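Fructose-2,6-bisphosphatase TIGAR B (Danio rerio, PDB 3E9D) probably hydrolyses the 2-phosphate of fructose 2,6-bisphosphate, and also fructose 1,6-bisphosphate, through a phosphohistidine intermediate, thereby restraining glycolysis. Local coordinates at residues 7-12 with 177-182; 55-60 with 181-186; 84-89 with 129-134; 214-219 with 243-248. All blocks are in the same frame, centred on the assembly; numbering follows the deposited sequence.

How the contacts relate
Contacts 1 and 2 share Val181 and Ser182 of strand 177-182, with strand 2-10 along one edge and strand 53-56 along the other; their centres lie 8 Å apart. The strand ends bring His11 and His183 together, with side chains about 3 Å apart, and both contacts reach the phosphate of chain C. Contact 3, centred 9 Å from contact 2, brings Glu89 to within about 3 Å of His183, side chain to side chain, while Leu87 O and Ser182 OG form a probable hydrogen bond of 2.7 Å. Across the site, contact 4 holds the 214-219 loop, whose Cys215 O lies 3.0 Å from Arg10 NH1; the centres of contacts 3 and 4 are 19 Å apart.

Contact 1 of 4, residues 7-12 with 177-182. With PO4 (phosphate ion), chain C; PO4 (phosphate ion), chain D.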
loop_
_atom_site.group_PDB
_atom_site.type_symbol
_atom_site.label_atom_id
_atom_site.label_comp_id
_atom_site.label_asym_id
_atom_site.label_seq_id
_atom_site.Cartn_x
_atom_site.Cartn_y
_atom_site.Cartn_z
ATOM N N THR A 7 -1.587 3.961 -6.048
ATOM C CA THR A 7 -0.365 4.400 -5.367
ATOM C C THR A 7 -0.466 4.009 -3.915
ATOM O O THR A 7 -1.472 4.291 -3.264
ATOM C CB THR A 7 -0.165 5.922 -5.488
ATOM O OG1 THR A 7 0.022 6.253 -6.869
ATOM C CG2 THR A 7 1.052 6.399 -4.671
ATOM N N ILE A 8 0.575 3.360 -3.412
ATOM C CA ILE A 8 0.556 2.797 -2.070
ATOM C C ILE A 8 1.660 3.449 -1.242
ATOM O O ILE A 8 2.836 3.436 -1.648
ATOM C CB ILE A 8 0.833 1.280 -2.113
ATOM C CG1 ILE A 8 -0.224 0.552 -2.968
ATOM C CG2 ILE A 8 0.895 0.695 -0.659
ATOM C CD1 ILE A 8 0.137 -0.942 -3.281
ATOM N N VAL A 9 1.295 3.995 -0.085
ATOM C CA VAL A 9 2.250 4.718 0.752
ATOM C C VAL A 9 2.212 4.182 2.179
ATOM O O VAL A 9 1.136 4.043 2.762
ATOM C CB VAL A 9 1.951 6.259 0.751
ATOM C CG1 VAL A 9 3.026 7.054 1.536
ATOM C CG2 VAL A 9 1.804 6.792 -0.688
ATOM N N ARG A 10 3.374 3.861 2.743
ATOM C CA ARG A 10 3.441 3.559 4.180
ATOM C C ARG A 10 3.380 4.866 5.011
ATOM O O ARG A 10 3.933 5.896 4.610
ATOM C CB ARG A 10 4.718 2.766 4.511
ATOM C CG ARG A 10 4.866 2.445 6.019
ATOM C CD ARG A 10 6.133 1.629 6.319
ATOM N NE ARG A 10 6.259 1.423 7.753
ATOM C CZ ARG A 10 7.418 1.378 8.408
ATOM N NH1 ARG A 10 8.583 1.518 7.763
ATOM N NH2 ARG A 10 7.405 1.211 9.714
ATOM N N HIS A 11 2.739 4.821 6.175
ATOM C CA HIS A 11 2.637 6.000 7.053
ATOM C C HIS A 11 4.035 6.552 7.417
ATOM O O HIS A 11 5.049 5.826 7.376
ATOM C CB HIS A 11 1.877 5.629 8.349
ATOM C CG HIS A 11 2.676 4.746 9.251
ATOM N ND1 HIS A 11 3.608 5.247 10.133
ATOM C CD2 HIS A 11 2.747 3.398 9.349
ATOM C CE1 HIS A 11 4.211 4.248 10.753
ATOM N NE2 HIS A 11 3.713 3.113 10.292
ATOM N N GLY A 12 4.071 7.812 7.843
ATOM C CA GLY A 12 5.321 8.444 8.284
ATOM C C GLY A 12 5.794 7.916 9.627
ATOM O O GLY A 12 5.014 7.337 10.372
ATOM N N HIS A 177 -7.269 6.985 -10.443
ATOM C CA HIS A 177 -6.052 6.822 -9.637
ATOM C C HIS A 177 -6.385 6.832 -8.160
ATOM O O HIS A 177 -6.815 7.867 -7.618
ATOM C CB HIS A 177 -5.060 7.947 -9.948
ATOM C CG HIS A 177 -3.652 7.664 -9.507
ATOM N ND1 HIS A 177 -2.556 8.137 -10.192
ATOM C CD2 HIS A 177 -3.162 6.964 -8.453
ATOM C CE1 HIS A 177 -1.448 7.735 -9.589
ATOM N NE2 HIS A 177 -1.788 7.019 -8.531
ATOM N N ALA A 178 -6.202 5.675 -7.520
ATOM C CA ALA A 178 -6.471 5.520 -6.096
ATOM C C ALA A 178 -5.194 5.675 -5.278
ATOM O O ALA A 178 -4.121 5.243 -5.709
ATOM C CB ALA A 178 -7.109 4.160 -5.820
ATOM N N LEU A 179 -5.322 6.291 -4.101
ATOM C CA LEU A 179 -4.235 6.354 -3.117
ATOM C C LEU A 179 -4.575 5.436 -1.962
ATOM O O LEU A 179 -5.708 5.423 -1.496
ATOM C CB LEU A 179 -4.059 7.787 -2.604
ATOM C CG LEU A 179 -3.054 8.048 -1.470
ATOM C CD1 LEU A 179 -1.630 7.742 -1.980
ATOM C CD2 LEU A 179 -3.164 9.529 -1.007
ATOM N N MET A 180 -3.601 4.654 -1.507
ATOM C CA MET A 180 -3.804 3.737 -0.399
ATOM C C MET A 180 -2.708 4.069 0.604
ATOM O O MET A 180 -1.536 4.088 0.246
ATOM C CB MET A 180 -3.711 2.276 -0.889
ATOM C CG MET A 180 -3.638 1.195 0.209
ATOM S SD MET A 180 -3.301 -0.475 -0.490
ATOM C CE MET A 180 -2.300 -1.132 0.835
ATOM N N VAL A 181 -3.085 4.333 1.858
ATOM C CA VAL A 181 -2.094 4.642 2.902
ATOM C C VAL A 181 -2.215 3.587 4.000
ATOM O O VAL A 181 -3.287 3.404 4.568
ATOM C CB VAL A 181 -2.212 6.103 3.436
ATOM C CG1 VAL A 181 -1.107 6.404 4.474
ATOM C CG2 VAL A 181 -2.083 7.096 2.266
ATOM N N SER A 182 -1.112 2.899 4.277
ATOM C CA SER A 182 -1.129 1.720 5.126
ATOM C C SER A 182 0.199 1.524 5.892
ATOM O O SER A 182 0.880 2.496 6.259
ATOM C CB SER A 182 -1.499 0.471 4.277
ATOM O OG SER A 182 -1.742 -0.687 5.081
HETATM P P PO4 C . 3.943 0.104 10.874
HETATM O O1 PO4 C . 2.552 0.450 11.341
HETATM O O2 PO4 C . 4.134 0.332 9.392
HETATM O O3 PO4 C . 4.966 0.958 11.587
HETATM O O4 PO4 C . 4.255 -1.338 11.215
HETATM P P PO4 D . 11.217 1.833 10.237
HETATM O O1 PO4 D . 10.128 0.914 10.747
HETATM O O2 PO4 D . 11.195 1.829 8.711
HETATM O O3 PO4 D . 11.039 3.249 10.765
HETATM O O4 PO4 D . 12.564 1.324 10.740
#
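The end of strand 2-10 (residues 7-10) and strand 177-182 run parallel, 4.7 Å apart at the axes and 21° off alignment, pairing Thr7 with Leu179 and so on to Arg10 with Ser182. Five backbone hydrogen bonds join them, the last from His11 N to Ser182 O (3.0 Å), just beyond the strand end. On one face Val9 CG2 meets Leu179 CD1 at 3.8 Å; on the other Ile8 CG2 rests beside Met180 CE, the two side chains pointing the same way. Beta-branched Ile8 and Val9 suit a buried strand. Arg10 is extended from CG to NE, with CG trans to the backbone N (chi1 179°), and carries its guanidinium between two phosphates. NE binds O2 of the chain C phosphate at 2.9 Å and NH2 binds its O3 at 3.1 Å, while NH1 and NH2 grasp O2 and O1 of the chain D phosphate, all from the guanidinium edge. A leucine here would probably leave both phosphates without this charged, flat clamp. His11 ND1 donates to Gly12 O in a very short modelled bond (2.5 Å), which probably limits the ring's rotation; NE2 faces the chain C phosphate. Arg-His-Gly ending this central strand is the histidine phosphatase signature, and His11 becomes phosphorylated.

Contact 2 of 4, residues 55-60 with 181-186; sequences FVSNLQ and VSHGAF. With PO4 (phosphate ion), chain C.
His183 reaches across to Ser57 and Leu59 just where the strand pairing ends. Strands 53-56 and 177-182 run parallel here, with Val181 N bound to Phe55 O and Ser57 N to Val181 O; Val56 CG1 lies alongside Val181 CB at 4.0 Å, two beta-branched side chains pointing the same way in the buried sheet. From its CB, 3.6 Å from O1 of the chain C phosphate, the His183 side chain leaves with CG trans to its own carbonyl carbon (chi1 -56°), which swings the ring between phosphate and serine. On one edge ND1 donates to phosphate O1 at 2.9 Å. CD2 skirts Ser57 CB, CE1 has Leu59 CD1 at 3.5 Å, and NE2, at the tip, hydrogen-bonds Ser57 OG at 2.7 Å near the ring plane. The Leu59 side chain crosses that of His183 at about a right angle, its CD1 touching NE2 as well as CE1. Ser57 OG also accepts from Leu59 N at 3.1 Å, closing an ST turn that fixes the hydroxyl, so Ser57 probably acts as a second-shell residue that orients the ring. Gly184, whose N donates almost straight (174°) to phosphate O2, opens helix 184-197. With ND1 donating to the phosphate and Ser57 holding NE2, the ring is fixed facing the phosphate, consistent with His183 stabilising the transition state.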
loop_
_atom_site.group_PDB
_atom_site.type_symbol
_atom_site.label_atom_id
_atom_site.label_comp_id
_atom_site.label_asym_id
_atom_site.label_seq_id
_atom_site.Cartn_x
_atom_site.Cartn_y
_atom_site.Cartn_z
ATOM N N PHE A 55 -7.966 5.720 0.189
ATOM C CA PHE A 55 -8.272 4.687 1.179
ATOM C C PHE A 55 -7.153 4.660 2.208
ATOM O O PHE A 55 -5.961 4.661 1.853
ATOM C CB PHE A 55 -8.421 3.319 0.506
ATOM C CG PHE A 55 -9.394 3.332 -0.642
ATOM C CD1 PHE A 55 -10.754 3.290 -0.399
ATOM C CD2 PHE A 55 -8.945 3.467 -1.955
ATOM C CE1 PHE A 55 -11.672 3.357 -1.451
ATOM C CE2 PHE A 55 -9.858 3.531 -3.024
ATOM C CZ PHE A 55 -11.221 3.475 -2.767
ATOM N N VAL A 56 -7.525 4.644 3.479
ATOM C CA VAL A 56 -6.534 4.683 4.549
ATOM C C VAL A 56 -6.940 3.705 5.621
ATOM O O VAL A 56 -8.140 3.496 5.852
ATOM C CB VAL A 56 -6.474 6.097 5.202
ATOM C CG1 VAL A 56 -5.209 6.241 6.031
ATOM C CG2 VAL A 56 -6.520 7.192 4.125
ATOM N N SER A 57 -5.964 3.144 6.325
ATOM C CA SER A 57 -6.310 2.356 7.503
ATOM C C SER A 57 -6.955 3.252 8.585
ATOM O O SER A 57 -6.876 4.489 8.522
ATOM C CB SER A 57 -5.099 1.597 8.037
ATOM O OG SER A 57 -4.438 2.286 9.068
ATOM N N ASN A 58 -7.617 2.600 9.536
ATOM C CA ASN A 58 -8.246 3.231 10.686
ATOM C C ASN A 58 -7.240 3.763 11.730
ATOM O O ASN A 58 -7.653 4.357 12.718
ATOM C CB ASN A 58 -9.151 2.173 11.375
ATOM C CG ASN A 58 -8.357 0.949 11.821
ATOM O OD1 ASN A 58 -7.735 0.283 11.004
ATOM N ND2 ASN A 58 -8.355 0.661 13.124
ATOM N N LEU A 59 -5.938 3.524 11.539
ATOM C CA LEU A 59 -4.919 3.858 12.554
ATOM C C LEU A 59 -4.394 5.289 12.381
ATOM O O LEU A 59 -4.176 5.732 11.266
ATOM C CB LEU A 59 -3.766 2.830 12.540
ATOM C CG LEU A 59 -4.207 1.382 12.863
ATOM C CD1 LEU A 59 -3.088 0.359 12.577
ATOM C CD2 LEU A 59 -4.686 1.291 14.301
ATOM N N GLN A 60 -4.242 5.999 13.501
ATOM C CA GLN A 60 -3.936 7.433 13.500
ATOM C C GLN A 60 -2.706 7.778 12.646
ATOM O O GLN A 60 -2.750 8.730 11.862
ATOM C CB GLN A 60 -3.753 7.952 14.934
ATOM C CG GLN A 60 -3.328 9.412 14.987
ATOM C CD GLN A 60 -3.182 9.976 16.391
ATOM O OE1 GLN A 60 -2.879 9.258 17.356
ATOM N NE2 GLN A 60 -3.382 11.283 16.508
ATOM N N VAL A 181 -3.085 4.333 1.858
ATOM C CA VAL A 181 -2.094 4.642 2.902
ATOM C C VAL A 181 -2.215 3.587 4.000
ATOM O O VAL A 181 -3.287 3.404 4.568
ATOM C CB VAL A 181 -2.212 6.103 3.436
ATOM C CG1 VAL A 181 -1.107 6.404 4.474
ATOM C CG2 VAL A 181 -2.083 7.096 2.266
ATOM N N SER A 182 -1.112 2.899 4.277
ATOM C CA SER A 182 -1.129 1.720 5.126
ATOM C C SER A 182 0.199 1.524 5.892
ATOM O O SER A 182 0.880 2.496 6.259
ATOM C CB SER A 182 -1.499 0.471 4.277
ATOM O OG SER A 182 -1.742 -0.687 5.081
ATOM N N HIS A 183 0.548 0.264 6.128
ATOM C CA HIS A 183 1.563 -0.094 7.095
ATOM C C HIS A 183 2.566 -1.089 6.495
ATOM O O HIS A 183 2.230 -1.810 5.555
ATOM C CB HIS A 183 0.881 -0.692 8.320
ATOM C CG HIS A 183 -0.139 0.216 8.921
ATOM N ND1 HIS A 183 0.172 1.122 9.908
ATOM C CD2 HIS A 183 -1.453 0.389 8.646
ATOM C CE1 HIS A 183 -0.911 1.810 10.224
ATOM N NE2 HIS A 183 -1.911 1.381 9.473
ATOM N N GLY A 184 3.769 -1.129 7.064
ATOM C CA GLY A 184 4.894 -1.821 6.463
ATOM C C GLY A 184 4.691 -3.309 6.259
ATOM O O GLY A 184 4.879 -3.810 5.156
ATOM N N ALA A 185 4.313 -4.018 7.317
ATOM C CA ALA A 185 4.136 -5.461 7.210
ATOM C C ALA A 185 2.974 -5.785 6.277
ATOM O O ALA A 185 3.107 -6.630 5.390
ATOM C CB ALA A 185 3.962 -6.112 8.576
ATOM N N PHE A 186 1.851 -5.083 6.452
ATOM C CA PHE A 186 0.704 -5.258 5.544
ATOM C C PHE A 186 1.052 -5.030 4.061
ATOM O O PHE A 186 0.680 -5.838 3.189
ATOM C CB PHE A 186 -0.432 -4.317 5.937
ATOM C CG PHE A 186 -1.663 -4.489 5.102
ATOM C CD1 PHE A 186 -2.632 -5.425 5.462
ATOM C CD2 PHE A 186 -1.865 -3.706 3.954
ATOM C CE1 PHE A 186 -3.799 -5.583 4.688
ATOM C CE2 PHE A 186 -3.011 -3.868 3.178
ATOM C CZ PHE A 186 -3.984 -4.805 3.550
HETATM P P PO4 C . 3.943 0.104 10.874
HETATM O O1 PO4 C . 2.552 0.450 11.341
HETATM O O2 PO4 C . 4.134 0.332 9.392
HETATM O O3 PO4 C . 4.966 0.958 11.587
HETATM O O4 PO4 C . 4.255 -1.338 11.215
#

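Contact 3 of 4, residues 84-89 with 129-134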
loop_
_atom_site.group_PDB
_atom_site.type_symbol
_atom_site.label_atom_id
_atom_site.label_comp_id
_atom_site.label_asym_id
_atom_site.label_seq_id
_atom_site.Cartn_x
_atom_site.Cartn_y
_atom_site.Cartn_z
ATOM N N ASP A 84 -10.622 2.396 5.933
ATOM C CA ASP A 84 -10.933 0.983 5.802
ATOM C C ASP A 84 -10.072 0.165 6.755
ATOM O O ASP A 84 -8.869 0.050 6.550
ATOM C CB ASP A 84 -10.782 0.485 4.353
ATOM C CG ASP A 84 -11.409 -0.918 4.139
ATOM O OD1 ASP A 84 -11.592 -1.673 5.140
ATOM O OD2 ASP A 84 -11.710 -1.271 2.965
ATOM N N PRO A 85 -10.696 -0.422 7.798
ATOM C CA PRO A 85 -9.968 -1.228 8.768
ATOM C C PRO A 85 -9.242 -2.424 8.140
ATOM O O PRO A 85 -8.314 -2.945 8.751
ATOM C CB PRO A 85 -11.065 -1.718 9.712
ATOM C CG PRO A 85 -12.168 -0.705 9.569
ATOM C CD PRO A 85 -12.141 -0.362 8.114
ATOM N N LEU A 86 -9.626 -2.842 6.928
ATOM C CA LEU A 86 -8.906 -3.939 6.278
ATOM C C LEU A 86 -7.448 -3.574 5.963
ATOM O O LEU A 86 -6.607 -4.459 5.785
ATOM C CB LEU A 86 -9.638 -4.420 5.004
ATOM C CG LEU A 86 -10.960 -5.193 5.151
ATOM C CD1 LEU A 86 -11.699 -5.286 3.776
ATOM C CD2 LEU A 86 -10.696 -6.599 5.721
ATOM N N LEU A 87 -7.146 -2.272 5.915
ATOM C CA LEU A 87 -5.765 -1.811 5.691
ATOM C C LEU A 87 -4.870 -1.692 6.942
ATOM O O LEU A 87 -3.732 -1.204 6.828
ATOM C CB LEU A 87 -5.766 -0.453 4.971
ATOM C CG LEU A 87 -6.477 -0.390 3.619
ATOM C CD1 LEU A 87 -6.433 1.044 3.060
ATOM C CD2 LEU A 87 -5.820 -1.384 2.626
ATOM N N ARG A 88 -5.376 -2.077 8.117
ATOM C CA ARG A 88 -4.596 -1.994 9.359
ATOM C C ARG A 88 -3.382 -2.899 9.311
ATOM O O ARG A 88 -3.355 -3.905 8.582
ATOM C CB ARG A 88 -5.442 -2.314 10.610
ATOM C CG ARG A 88 -5.927 -3.782 10.724
ATOM C CD ARG A 88 -7.066 -3.898 11.790
ATOM N NE ARG A 88 -7.520 -5.281 11.953
ATOM C CZ ARG A 88 -8.443 -5.883 11.199
ATOM N NH1 ARG A 88 -9.032 -5.244 10.185
ATOM N NH2 ARG A 88 -8.777 -7.142 11.455
ATOM N N GLU A 89 -2.392 -2.542 10.114
ATOM C CA GLU A 89 -1.160 -3.291 10.202
ATOM C C GLU A 89 -1.417 -4.727 10.698
ATOM O O GLU A 89 -2.382 -4.978 11.416
ATOM C CB GLU A 89 -0.203 -2.571 11.165
ATOM C CG GLU A 89 1.185 -3.244 11.339
ATOM C CD GLU A 89 1.924 -3.457 10.009
ATOM O OE1 GLU A 89 1.346 -4.084 9.092
ATOM O OE2 GLU A 89 3.093 -2.999 9.873
ATOM N N LYS A 129 -2.928 -11.563 4.512
ATOM C CA LYS A 129 -3.171 -11.650 3.070
ATOM C C LYS A 129 -4.664 -11.743 2.719
ATOM O O LYS A 129 -5.125 -11.118 1.748
ATOM C CB LYS A 129 -2.412 -12.834 2.469
ATOM C CG LYS A 129 -2.460 -12.878 0.939
ATOM C CD LYS A 129 -1.975 -14.240 0.394
ATOM C CE LYS A 129 -0.494 -14.443 0.629
ATOM N NZ LYS A 129 0.013 -15.691 -0.049
ATOM N N THR A 130 -5.412 -12.534 3.498
ATOM C CA THR A 130 -6.862 -12.580 3.352
ATOM C C THR A 130 -7.502 -11.186 3.475
ATOM O O THR A 130 -8.391 -10.848 2.697
ATOM C CB THR A 130 -7.479 -13.576 4.359
ATOM O OG1 THR A 130 -6.999 -14.891 4.034
ATOM C CG2 THR A 130 -9.006 -13.558 4.324
ATOM N N ARG A 131 -7.032 -10.376 4.428
ATOM C CA ARG A 131 -7.515 -8.989 4.556
ATOM C C ARG A 131 -7.259 -8.147 3.300
ATOM O O ARG A 131 -8.146 -7.411 2.837
ATOM C CB ARG A 131 -6.903 -8.298 5.784
ATOM C CG ARG A 131 -7.456 -8.826 7.114
ATOM C CD ARG A 131 -7.217 -7.820 8.233
ATOM N NE ARG A 131 -5.836 -7.780 8.749
ATOM C CZ ARG A 131 -4.987 -6.768 8.568
ATOM N NH1 ARG A 131 -5.333 -5.706 7.839
ATOM N NH2 ARG A 131 -3.794 -6.802 9.138
ATOM N N PHE A 132 -6.049 -8.256 2.751
ATOM C CA PHE A 132 -5.728 -7.571 1.498
ATOM C C PHE A 132 -6.605 -8.060 0.336
ATOM O O PHE A 132 -7.091 -7.243 -0.451
ATOM C CB PHE A 132 -4.245 -7.681 1.137
ATOM C CG PHE A 132 -3.876 -6.938 -0.131
ATOM C CD1 PHE A 132 -4.032 -5.555 -0.210
ATOM C CD2 PHE A 132 -3.382 -7.622 -1.237
ATOM C CE1 PHE A 132 -3.703 -4.853 -1.369
ATOM C CE2 PHE A 132 -3.022 -6.938 -2.405
ATOM C CZ PHE A 132 -3.182 -5.549 -2.475
ATOM N N LYS A 133 -6.818 -9.373 0.250
ATOM C CA LYS A 133 -7.709 -9.954 -0.775
ATOM C C LYS A 133 -9.128 -9.395 -0.660
ATOM O O LYS A 133 -9.770 -9.095 -1.674
ATOM C CB LYS A 133 -7.763 -11.484 -0.682
ATOM C CG LYS A 133 -6.500 -12.220 -1.160
ATOM C CD LYS A 133 -6.727 -13.734 -1.079
ATOM C CE LYS A 133 -5.429 -14.511 -0.969
ATOM N NZ LYS A 133 -5.685 -15.917 -0.453
ATOM N N MET A 134 -9.614 -9.258 0.577
ATOM C CA MET A 134 -10.932 -8.665 0.824
ATOM C C MET A 134 -10.942 -7.185 0.448
ATOM O O MET A 134 -11.919 -6.669 -0.120
ATOM C CB MET A 134 -11.355 -8.842 2.286
ATOM C CG MET A 134 -11.597 -10.301 2.695
ATOM S SD MET A 134 -11.770 -10.449 4.513
ATOM C CE MET A 134 -13.215 -9.401 4.808
#
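Arg88 O is gripped by two nitrogens of one guanidinium: Arg131 reaches it end-on, with NH1 at 2.8 Å and NH2 at 3.0 Å. Both come from the same face of the carbonyl, NH1 tilted 25° from its plane and NH2 farther above it, while the oxygen lies in the guanidinium plane. NH1 also makes a weak bond to Leu86 O at 2.7 Å. Arginine suits this place because its flat tip can serve several carbonyls at once. A bend at chi3 (-77°) sets the guanidinium across the loop carbonyls, and Glu123 forms a salt bridge with NE, which probably offsets the charge.

The Arg88 guanidinium stacks on Arg131 with an offset, centres 4.4 Å apart and planes 24° apart, Arg131 CD lying over its face and Arg88 CG over the Arg131 guanidinium. Arg88 NH1 donates to Pro85 O (2.8 Å), the carbonyl that also takes Arg88 N from its opposite face. A leucine in place of Arg131 would probably leave Arg88 O without its paired donors and let the loop leading to Glu89 shift. Leu86 CD1 packs on Met134 CB at 3.9 Å, the two side chains crossing at about a right angle; Met134 CE also reaches Leu86 CD2, so the long methionine chain lines the leucine. Asp84 OD1 takes Leu86 N in an Asx turn, opening the 3-10 turn 85-87. The helix thus braces the loop that presents Glu89, the probable proton donor/acceptor of the histidine phosphatase active site, whose carboxylate is held by the backbone N-H groups of Ala185 and Phe186.

Contact 4 of 4, residues 214-219 with 243-248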
loop_
_atom_site.group_PDB
_atom_site.type_symbol
_atom_site.label_atom_id
_atom_site.label_comp_id
_atom_site.label_asym_id
_atom_site.label_seq_id
_atom_site.Cartn_x
_atom_site.Cartn_y
_atom_site.Cartn_z
ATOM N N PRO A 214 11.485 -4.500 2.570
ATOM C CA PRO A 214 10.567 -3.822 3.493
ATOM C C PRO A 214 10.367 -2.353 3.065
ATOM O O PRO A 214 11.300 -1.743 2.530
ATOM C CB PRO A 214 11.266 -3.922 4.855
ATOM C CG PRO A 214 12.725 -4.204 4.568
ATOM C CD PRO A 214 12.830 -4.738 3.145
ATOM N N CYS A 215 9.162 -1.815 3.231
ATOM C CA CYS A 215 8.873 -0.443 2.800
ATOM C C CYS A 215 9.307 0.576 3.850
ATOM O O CYS A 215 8.969 0.421 5.033
ATOM C CB CYS A 215 7.387 -0.250 2.509
ATOM S SG CYS A 215 7.052 1.369 1.696
ATOM N N PRO A 216 10.048 1.621 3.434
ATOM C CA PRO A 216 10.412 2.645 4.437
ATOM C C PRO A 216 9.206 3.491 4.786
ATOM O O PRO A 216 8.194 3.426 4.091
ATOM C CB PRO A 216 11.468 3.501 3.726
ATOM C CG PRO A 216 11.227 3.271 2.250
ATOM C CD PRO A 216 10.654 1.874 2.114
ATOM N N ASN A 217 9.307 4.272 5.859
ATOM C CA ASN A 217 8.263 5.240 6.196
ATOM C C ASN A 217 8.036 6.205 5.020
ATOM O O ASN A 217 8.986 6.827 4.524
ATOM C CB ASN A 217 8.658 6.031 7.444
ATOM C CG ASN A 217 8.526 5.230 8.715
ATOM O OD1 ASN A 217 9.517 4.976 9.384
ATOM N ND2 ASN A 217 7.301 4.858 9.077
ATOM N N THR A 218 6.780 6.326 4.590
ATOM C CA THR A 218 6.384 7.084 3.382
ATOM C C THR A 218 6.977 6.574 2.053
ATOM O O THR A 218 6.939 7.284 1.047
ATOM C CB THR A 218 6.542 8.646 3.516
ATOM O OG1 THR A 218 7.928 9.024 3.454
ATOM C CG2 THR A 218 5.926 9.136 4.816
ATOM N N GLY A 219 7.489 5.343 2.048
ATOM C CA GLY A 219 7.944 4.713 0.802
ATOM C C GLY A 219 6.729 4.523 -0.087
ATOM O O GLY A 219 5.620 4.235 0.413
ATOM N N PHE A 243 6.724 0.832 -9.791
ATOM C CA PHE A 243 7.862 1.000 -8.886
ATOM C C PHE A 243 7.459 0.540 -7.488
ATOM O O PHE A 243 6.255 0.491 -7.159
ATOM C CB PHE A 243 8.438 2.438 -8.907
ATOM C CG PHE A 243 7.408 3.547 -8.643
ATOM C CD1 PHE A 243 7.042 3.880 -7.338
ATOM C CD2 PHE A 243 6.848 4.267 -9.704
ATOM C CE1 PHE A 243 6.127 4.922 -7.073
ATOM C CE2 PHE A 243 5.920 5.317 -9.471
ATOM C CZ PHE A 243 5.560 5.643 -8.154
ATOM N N ILE A 244 8.458 0.160 -6.689
ATOM C CA ILE A 244 8.223 -0.406 -5.359
ATOM C C ILE A 244 9.135 0.277 -4.347
ATOM O O ILE A 244 10.347 0.411 -4.582
ATOM C CB ILE A 244 8.505 -1.945 -5.301
ATOM C CG1 ILE A 244 7.740 -2.731 -6.376
ATOM C CG2 ILE A 244 8.233 -2.529 -3.882
ATOM C CD1 ILE A 244 6.268 -2.846 -6.130
ATOM N N ASN A 245 8.544 0.700 -3.232
ATOM C CA ASN A 245 9.267 1.301 -2.092
ATOM C C ASN A 245 10.168 2.481 -2.464
ATOM O O ASN A 245 11.276 2.630 -1.935
ATOM C CB ASN A 245 10.062 0.232 -1.343
ATOM C CG ASN A 245 9.173 -0.839 -0.740
ATOM O OD1 ASN A 245 7.954 -0.667 -0.634
ATOM N ND2 ASN A 245 9.782 -1.946 -0.322
ATOM N N ARG A 246 9.687 3.311 -3.388
ATOM C CA ARG A 246 10.421 4.491 -3.821
ATOM C C ARG A 246 10.469 5.546 -2.692
ATOM O O ARG A 246 9.470 5.816 -2.041
ATOM C CB ARG A 246 9.777 5.070 -5.085
ATOM C CG ARG A 246 10.443 6.344 -5.579
ATOM C CD ARG A 246 9.798 6.870 -6.845
ATOM N NE ARG A 246 10.052 6.025 -8.016
ATOM C CZ ARG A 246 9.646 6.328 -9.248
ATOM N NH1 ARG A 246 8.974 7.468 -9.471
ATOM N NH2 ARG A 246 9.936 5.512 -10.268
ATOM N N LYS A 247 11.634 6.153 -2.498
ATOM C CA LYS A 247 11.811 7.123 -1.425
ATOM C C LYS A 247 12.692 8.289 -1.891
ATOM O O LYS A 247 13.445 8.863 -1.104
ATOM C CB LYS A 247 12.369 6.426 -0.177
ATOM C CG LYS A 247 13.649 5.618 -0.443
ATOM C CD LYS A 247 14.386 5.216 0.841
ATOM C CE LYS A 247 14.571 6.407 1.789
ATOM N NZ LYS A 247 15.599 6.166 2.868
ATOM N N ASP A 248 12.568 8.643 -3.172
ATOM C CA ASP A 248 13.296 9.775 -3.754
ATOM C C ASP A 248 12.979 11.069 -3.009
ATOM O O ASP A 248 13.867 11.915 -2.811
ATOM C CB ASP A 248 12.956 9.940 -5.240
ATOM C CG ASP A 248 13.394 8.740 -6.093
ATOM O OD1 ASP A 248 14.219 7.944 -5.616
ATOM O OD2 ASP A 248 12.915 8.595 -7.249
#
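Loop 214-219 meets the corner of the chain at 243-248 without a hydrogen bond between them, Gly219 lying nearest Asn245 (CA to CA 4.7 Å) and its CA touching Arg246 O at 3.4 Å in a CA-H...O contact. Asn245 is the central side chain. With CG trans to its carbonyl carbon (chi1 -62°), it lays its amide against Cys215: OD1 lies 3.2 Å from both Cys215 CB and Cys215 SG, and ND2 donates to Ser213 O just before the loop. Asparagine suits this corner, where its backbone adopts positive phi and psi and its short amide can tie down a neighbouring loop. Pro216 rests against two residues of the other segment, its CD 3.9 Å from Asn245 CB and its CG 4.0 Å from Lys247 CD, so the lysine contributes its aliphatic stem. Pro216 to Gly219 form a type II turn, closed by Gly219 N to Pro216 O. Gly219, with no side chain, leaves room for Cys215 SG. Asn245 and Arg246 both face Ile220 in a G1 beta bulge of the outer strand 233-246; strand 220-230 continues from the turn beside strand 2-10, while Thr218 touches helix 33-45.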